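Capsid protein (Infectious hypodermal and hematopoietic necrosis virus, PDB 3N7X) forms the icosahedral shell of a shrimp-infecting densovirus, sixty copies assembling into the particle, and binds calcium ions. Local coordinates at residues D145-H159 with P193-T205. Residues are numbered along the deposited sequence; the frame is centred on the assembly and turned at random.
Sequences DTPYLEIFKDTTGLH and PIQQFGFMEQMRT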
loop_
_atom_site.group_PDB
_atom_site.type_symbol
_atom_site.label_atom_id
_atom_site.label_comp_id
_atom_site.label_asym_id
_atom_site.label_seq_id
_atom_site.Cartn_x
_atom_site.Cartn_y
_atom_site.Cartn_z
ATOM N N ASP A 145 -44.060 -3.263 -84.750
ATOM C CA ASP A 145 -44.734 -2.476 -83.730
ATOM C C ASP A 145 -44.321 -1.012 -83.748
ATOM O O ASP A 145 -44.509 -0.296 -82.768
ATOM C CB ASP A 145 -44.473 -3.074 -82.339
ATOM C CG ASP A 145 -44.968 -4.518 -82.213
ATOM O OD1 ASP A 145 -46.045 -4.841 -82.774
ATOM O OD2 ASP A 145 -44.290 -5.331 -81.539
ATOM N N THR A 146 -43.770 -0.559 -84.867
ATOM C CA THR A 146 -43.348 0.828 -84.970
ATOM C C THR A 146 -44.480 1.873 -84.992
ATOM O O THR A 146 -44.296 2.991 -84.518
ATOM C CB THR A 146 -42.456 1.032 -86.202
ATOM O OG1 THR A 146 -43.105 0.493 -87.360
ATOM C CG2 THR A 146 -41.126 0.337 -86.004
ATOM N N PRO A 147 -45.660 1.531 -85.538
ATOM C CA PRO A 147 -46.736 2.535 -85.554
ATOM C C PRO A 147 -47.166 2.926 -84.141
ATOM O O PRO A 147 -47.140 2.101 -83.230
ATOM C CB PRO A 147 -47.860 1.829 -86.309
ATOM C CG PRO A 147 -47.129 0.843 -87.181
ATOM C CD PRO A 147 -46.077 0.309 -86.246
ATOM N N TYR A 148 -47.567 4.178 -83.956
ATOM C CA TYR A 148 -47.986 4.625 -82.637
ATOM C C TYR A 148 -49.068 5.689 -82.671
ATOM O O TYR A 148 -49.289 6.347 -83.690
ATOM C CB TYR A 148 -46.777 5.137 -81.841
ATOM C CG TYR A 148 -46.064 6.320 -82.456
ATOM C CD1 TYR A 148 -46.462 7.629 -82.181
ATOM C CD2 TYR A 148 -44.986 6.128 -83.319
ATOM C CE1 TYR A 148 -45.797 8.722 -82.751
ATOM C CE2 TYR A 148 -44.319 7.206 -83.894
ATOM C CZ TYR A 148 -44.726 8.497 -83.608
ATOM O OH TYR A 148 -44.058 9.549 -84.188
ATOM N N LEU A 149 -49.741 5.843 -81.535
ATOM C CA LEU A 149 -50.819 6.806 -81.374
ATOM C C LEU A 149 -50.279 8.082 -80.730
ATOM O O LEU A 149 -49.380 8.020 -79.889
ATOM C CB LEU A 149 -51.900 6.202 -80.477
ATOM C CG LEU A 149 -53.171 7.003 -80.184
ATOM C CD1 LEU A 149 -54.030 7.088 -81.438
ATOM C CD2 LEU A 149 -53.950 6.326 -79.063
ATOM N N GLU A 150 -50.818 9.232 -81.130
ATOM C CA GLU A 150 -50.399 10.511 -80.558
ATOM C C GLU A 150 -51.506 11.009 -79.630
ATOM O O GLU A 150 -52.686 10.956 -79.979
ATOM C CB GLU A 150 -50.143 11.547 -81.659
ATOM C CG GLU A 150 -49.125 11.108 -82.702
ATOM C CD GLU A 150 -48.815 12.187 -83.738
ATOM O OE1 GLU A 150 -49.731 12.961 -84.101
ATOM O OE2 GLU A 150 -47.656 12.245 -84.206
ATOM N N ILE A 151 -51.122 11.475 -78.444
ATOM C CA ILE A 151 -52.077 11.976 -77.460
ATOM C C ILE A 151 -51.717 13.412 -77.093
ATOM O O ILE A 151 -50.577 13.697 -76.715
ATOM C CB ILE A 151 -52.066 11.085 -76.202
ATOM C CG1 ILE A 151 -52.411 9.649 -76.602
ATOM C CG2 ILE A 151 -53.055 11.607 -75.169
ATOM C CD1 ILE A 151 -52.245 8.643 -75.496
ATOM N N PHE A 152 -52.696 14.307 -77.199
ATOM C CA PHE A 152 -52.490 15.728 -76.924
ATOM C C PHE A 152 -53.398 16.303 -75.836
ATOM O O PHE A 152 -54.460 15.758 -75.533
ATOM C CB PHE A 152 -52.744 16.541 -78.197
ATOM C CG PHE A 152 -51.929 16.111 -79.386
ATOM C CD1 PHE A 152 -50.629 16.578 -79.566
ATOM C CD2 PHE A 152 -52.472 15.260 -80.345
ATOM C CE1 PHE A 152 -49.880 16.207 -80.688
ATOM C CE2 PHE A 152 -51.735 14.883 -81.469
ATOM C CZ PHE A 152 -50.437 15.358 -81.642
ATOM N N LYS A 153 -52.958 17.425 -75.271
ATOM C CA LYS A 153 -53.696 18.181 -74.260
ATOM C C LYS A 153 -53.377 19.639 -74.580
ATOM O O LYS A 153 -52.227 19.978 -74.878
ATOM C CB LYS A 153 -53.220 17.869 -72.839
ATOM C CG LYS A 153 -53.593 16.493 -72.300
ATOM C CD LYS A 153 -53.040 16.326 -70.883
ATOM C CE LYS A 153 -53.292 14.937 -70.312
ATOM N NZ LYS A 153 -52.838 14.823 -68.894
ATOM N N ASP A 154 -54.390 20.495 -74.536
ATOM C CA ASP A 154 -54.199 21.909 -74.831
ATOM C C ASP A 154 -53.774 22.641 -73.565
ATOM O O ASP A 154 -54.580 23.303 -72.916
ATOM C CB ASP A 154 -55.499 22.496 -75.393
ATOM C CG ASP A 154 -55.428 24.000 -75.604
ATOM O OD1 ASP A 154 -54.308 24.536 -75.778
ATOM O OD2 ASP A 154 -56.502 24.645 -75.609
ATOM N N THR A 155 -52.497 22.524 -73.219
ATOM C CA THR A 155 -51.985 23.160 -72.017
ATOM C C THR A 155 -51.602 24.622 -72.182
ATOM O O THR A 155 -51.550 25.359 -71.197
ATOM C CB THR A 155 -50.753 22.412 -71.472
ATOM O OG1 THR A 155 -49.745 22.343 -72.486
ATOM C CG2 THR A 155 -51.130 21.009 -71.042
ATOM N N THR A 156 -51.332 25.048 -73.411
ATOM C CA THR A 156 -50.934 26.431 -73.641
ATOM C C THR A 156 -52.096 27.386 -73.889
ATOM O O THR A 156 -51.883 28.566 -74.165
ATOM C CB THR A 156 -49.936 26.540 -74.809
ATOM O OG1 THR A 156 -50.521 26.001 -75.998
ATOM C CG2 THR A 156 -48.664 25.776 -74.484
ATOM N N GLY A 157 -53.322 26.877 -73.795
ATOM C CA GLY A 157 -54.493 27.719 -73.973
ATOM C C GLY A 157 -54.870 28.120 -75.385
ATOM O O GLY A 157 -55.205 29.279 -75.638
ATOM N N LEU A 158 -54.839 27.164 -76.304
ATOM C CA LEU A 158 -55.183 27.436 -77.690
ATOM C C LEU A 158 -56.683 27.629 -77.906
ATOM O O LEU A 158 -57.105 28.602 -78.528
ATOM C CB LEU A 158 -54.715 26.284 -78.582
ATOM C CG LEU A 158 -53.220 25.953 -78.631
ATOM C CD1 LEU A 158 -53.005 24.628 -79.359
ATOM C CD2 LEU A 158 -52.473 27.075 -79.328
ATOM N N HIS A 159 -57.480 26.705 -77.375
ATOM C CA HIS A 159 -58.924 26.729 -77.582
ATOM C C HIS A 159 -59.812 26.820 -76.348
ATOM O O HIS A 159 -59.433 26.401 -75.255
ATOM C CB HIS A 159 -59.332 25.475 -78.350
ATOM C CG HIS A 159 -58.425 25.141 -79.493
ATOM N ND1 HIS A 159 -58.381 25.884 -80.654
ATOM C CD2 HIS A 159 -57.527 24.138 -79.652
ATOM C CE1 HIS A 159 -57.498 25.352 -81.481
ATOM N NE2 HIS A 159 -56.966 24.292 -80.896
ATOM N N PRO A 193 -51.033 19.979 -85.386
ATOM C CA PRO A 193 -51.177 19.511 -84.004
ATOM C C PRO A 193 -49.867 19.406 -83.219
ATOM O O PRO A 193 -49.800 19.846 -82.070
ATOM C CB PRO A 193 -51.869 18.163 -84.170
ATOM C CG PRO A 193 -52.705 18.374 -85.396
ATOM C CD PRO A 193 -51.732 19.076 -86.317
ATOM N N ILE A 194 -48.826 18.836 -83.826
ATOM C CA ILE A 194 -47.550 18.697 -83.122
ATOM C C ILE A 194 -46.804 20.022 -83.000
ATOM O O ILE A 194 -45.890 20.153 -82.188
ATOM C CB ILE A 194 -46.615 17.658 -83.791
ATOM C CG1 ILE A 194 -46.137 18.164 -85.152
ATOM C CG2 ILE A 194 -47.335 16.322 -83.914
ATOM C CD1 ILE A 194 -45.182 17.215 -85.850
ATOM N N GLN A 195 -47.187 21.005 -83.802
ATOM C CA GLN A 195 -46.547 22.306 -83.716
ATOM C C GLN A 195 -47.256 23.161 -82.670
ATOM O O GLN A 195 -46.648 24.042 -82.068
ATOM C CB GLN A 195 -46.600 23.036 -85.069
ATOM C CG GLN A 195 -46.296 24.543 -84.969
ATOM C CD GLN A 195 -46.330 25.277 -86.311
ATOM O OE1 GLN A 195 -45.457 25.089 -87.161
ATOM N NE2 GLN A 195 -47.340 26.123 -86.499
ATOM N N GLN A 196 -48.534 22.870 -82.434
ATOM C CA GLN A 196 -49.348 23.676 -81.529
ATOM C C GLN A 196 -49.668 23.208 -80.108
ATOM O O GLN A 196 -49.538 23.984 -79.159
ATOM C CB GLN A 196 -50.659 24.017 -82.242
ATOM C CG GLN A 196 -50.458 24.766 -83.550
ATOM C CD GLN A 196 -49.914 26.169 -83.337
ATOM O OE1 GLN A 196 -48.935 26.575 -83.968
ATOM N NE2 GLN A 196 -50.555 26.921 -82.450
ATOM N N PHE A 197 -50.106 21.966 -79.947
ATOM C CA PHE A 197 -50.458 21.473 -78.619
ATOM C C PHE A 197 -49.283 21.399 -77.642
ATOM O O PHE A 197 -48.240 20.813 -77.939
ATOM C CB PHE A 197 -51.158 20.124 -78.753
ATOM C CG PHE A 197 -52.567 20.238 -79.262
ATOM C CD1 PHE A 197 -53.641 20.265 -78.376
ATOM C CD2 PHE A 197 -52.819 20.388 -80.622
ATOM C CE1 PHE A 197 -54.949 20.444 -78.837
ATOM C CE2 PHE A 197 -54.122 20.568 -81.095
ATOM C CZ PHE A 197 -55.189 20.598 -80.201
ATOM N N GLY A 198 -49.468 22.005 -76.472
ATOM C CA GLY A 198 -48.423 22.038 -75.462
ATOM C C GLY A 198 -47.997 20.701 -74.889
ATOM O O GLY A 198 -46.816 20.486 -74.617
ATOM N N PHE A 199 -48.957 19.805 -74.693
ATOM C CA PHE A 199 -48.673 18.487 -74.151
ATOM C C PHE A 199 -48.799 17.423 -75.227
ATOM O O PHE A 199 -49.744 17.424 -76.013
ATOM C CB PHE A 199 -49.649 18.155 -73.029
ATOM C CG PHE A 199 -49.553 16.735 -72.543
ATOM C CD1 PHE A 199 -48.761 16.411 -71.446
ATOM C CD2 PHE A 199 -50.259 15.721 -73.182
ATOM C CE1 PHE A 199 -48.676 15.087 -70.986
ATOM C CE2 PHE A 199 -50.181 14.398 -72.734
ATOM C CZ PHE A 199 -49.389 14.081 -71.634
ATOM N N MET A 200 -47.856 16.496 -75.246
ATOM C CA MET A 200 -47.898 15.434 -76.226
ATOM C C MET A 200 -47.146 14.206 -75.750
ATOM O O MET A 200 -46.072 14.315 -75.162
ATOM C CB MET A 200 -47.290 15.899 -77.551
ATOM C CG MET A 200 -47.127 14.763 -78.548
ATOM S SD MET A 200 -46.170 15.169 -80.025
ATOM C CE MET A 200 -46.569 13.769 -81.083
ATOM N N GLU A 201 -47.722 13.038 -75.997
ATOM C CA GLU A 201 -47.066 11.795 -75.639
ATOM C C GLU A 201 -47.508 10.730 -76.623
ATOM O O GLU A 201 -48.525 10.886 -77.306
ATOM C CB GLU A 201 -47.380 11.378 -74.198
ATOM C CG GLU A 201 -48.743 10.780 -73.939
ATOM C CD GLU A 201 -48.891 10.340 -72.480
ATOM O OE1 GLU A 201 -48.057 9.527 -72.016
ATOM O OE2 GLU A 201 -49.831 10.804 -71.795
ATOM N N GLN A 202 -46.728 9.660 -76.713
ATOM C CA GLN A 202 -47.030 8.582 -77.637
ATOM C C GLN A 202 -47.479 7.333 -76.906
ATOM O O GLN A 202 -47.129 7.121 -75.746
ATOM C CB GLN A 202 -45.791 8.240 -78.464
ATOM C CG GLN A 202 -45.173 9.410 -79.190
ATOM C CD GLN A 202 -43.902 9.023 -79.923
ATOM O OE1 GLN A 202 -43.513 7.851 -79.938
ATOM N NE2 GLN A 202 -43.248 10.008 -80.543
ATOM N N MET A 203 -48.262 6.509 -77.590
ATOM C CA MET A 203 -48.703 5.252 -77.019
ATOM C C MET A 203 -48.437 4.166 -78.041
ATOM O O MET A 203 -48.809 4.299 -79.207
ATOM C CB MET A 203 -50.189 5.267 -76.689
ATOM C CG MET A 203 -50.661 3.932 -76.126
ATOM S SD MET A 203 -52.430 3.865 -75.793
ATOM C CE MET A 203 -52.606 2.205 -75.047
ATOM N N ARG A 204 -47.776 3.100 -77.611
ATOM C CA ARG A 204 -47.485 1.990 -78.500
ATOM C C ARG A 204 -47.708 0.671 -77.785
ATOM O O ARG A 204 -48.075 0.644 -76.610
ATOM C CB ARG A 204 -46.053 2.080 -79.029
ATOM C CG ARG A 204 -45.071 2.689 -78.062
ATOM C CD ARG A 204 -43.631 2.547 -78.555
ATOM N NE ARG A 204 -43.313 3.329 -79.755
ATOM C CZ ARG A 204 -43.367 4.655 -79.827
ATOM N NH1 ARG A 204 -43.744 5.355 -78.765
ATOM N NH2 ARG A 204 -43.006 5.285 -80.944
ATOM N N THR A 205 -47.515 -0.423 -78.507
ATOM C CA THR A 205 -47.700 -1.745 -77.936
ATOM C C THR A 205 -46.988 -1.851 -76.590
ATOM O O THR A 205 -45.849 -1.393 -76.438
ATOM C CB THR A 205 -47.156 -2.826 -78.883
ATOM O OG1 THR A 205 -45.803 -2.510 -79.242
ATOM C CG2 THR A 205 -48.001 -2.896 -80.147
HETATM O O HOH W 1 -46.848 -0.005 -81.197
HETATM O O HOH W 2 -42.517 0.489 -80.874
HETATM O O HOH W 3 -42.014 3.098 -82.072
HETATM O O HOH W 4 -51.690 23.723 -75.962
HETATM O O HOH W 5 -47.157 21.823 -71.706
HETATM O O HOH W 6 -48.665 26.356 -78.011
#
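Strand 199-203, outermost within its chain, pairs antiparallel with strand 149-153 in one sheet of the capsid beta-barrel, from Leu149 against Met203 to Lys153 against Phe199. Six backbone hydrogen bonds join them; those at the Lys153 end are stretched, Lys153 N lying 3.3 Å from Phe199 O and well above that carbonyl's plane.

Leu149, Ile151 and Met203 share one face, where Ile151 CD1 reaches Met203 CB. Farther along it the extended Lys153 chain runs over the Phe199 ring: CD makes a CH-pi contact, and NZ sits 4.7 Å from the ring centroid in a cation-pi interaction. On the other face Phe152 fills the angle between strand and helix 192-196, with Pro193 CB over its ring, Ile194 CG2 at its edge and Met200 SD in an oblique Met-aromatic contact.

The Gln202 amide stacks on the Tyr148 ring, the planes 10° apart and CD 3.4 Å from Tyr148 CE1. A bend at chi3 (68°) folds the Arg204 guanidinium back toward Gln202, where NH1 and NH2 both donate to OE1, 2.8 Å from each and in the guanidinium plane. Gln202 NE2 bonds Ser122 of a neighbouring subunit, and Glu150 forms a salt bridge with Arg267 of its own chain and a hydrogen bond with Tyr55 of that neighbour.

With OE1 held by two donors and NE2 by Ser122, the amide's rotation is probably fixed, and the arginine would tend to polarise it.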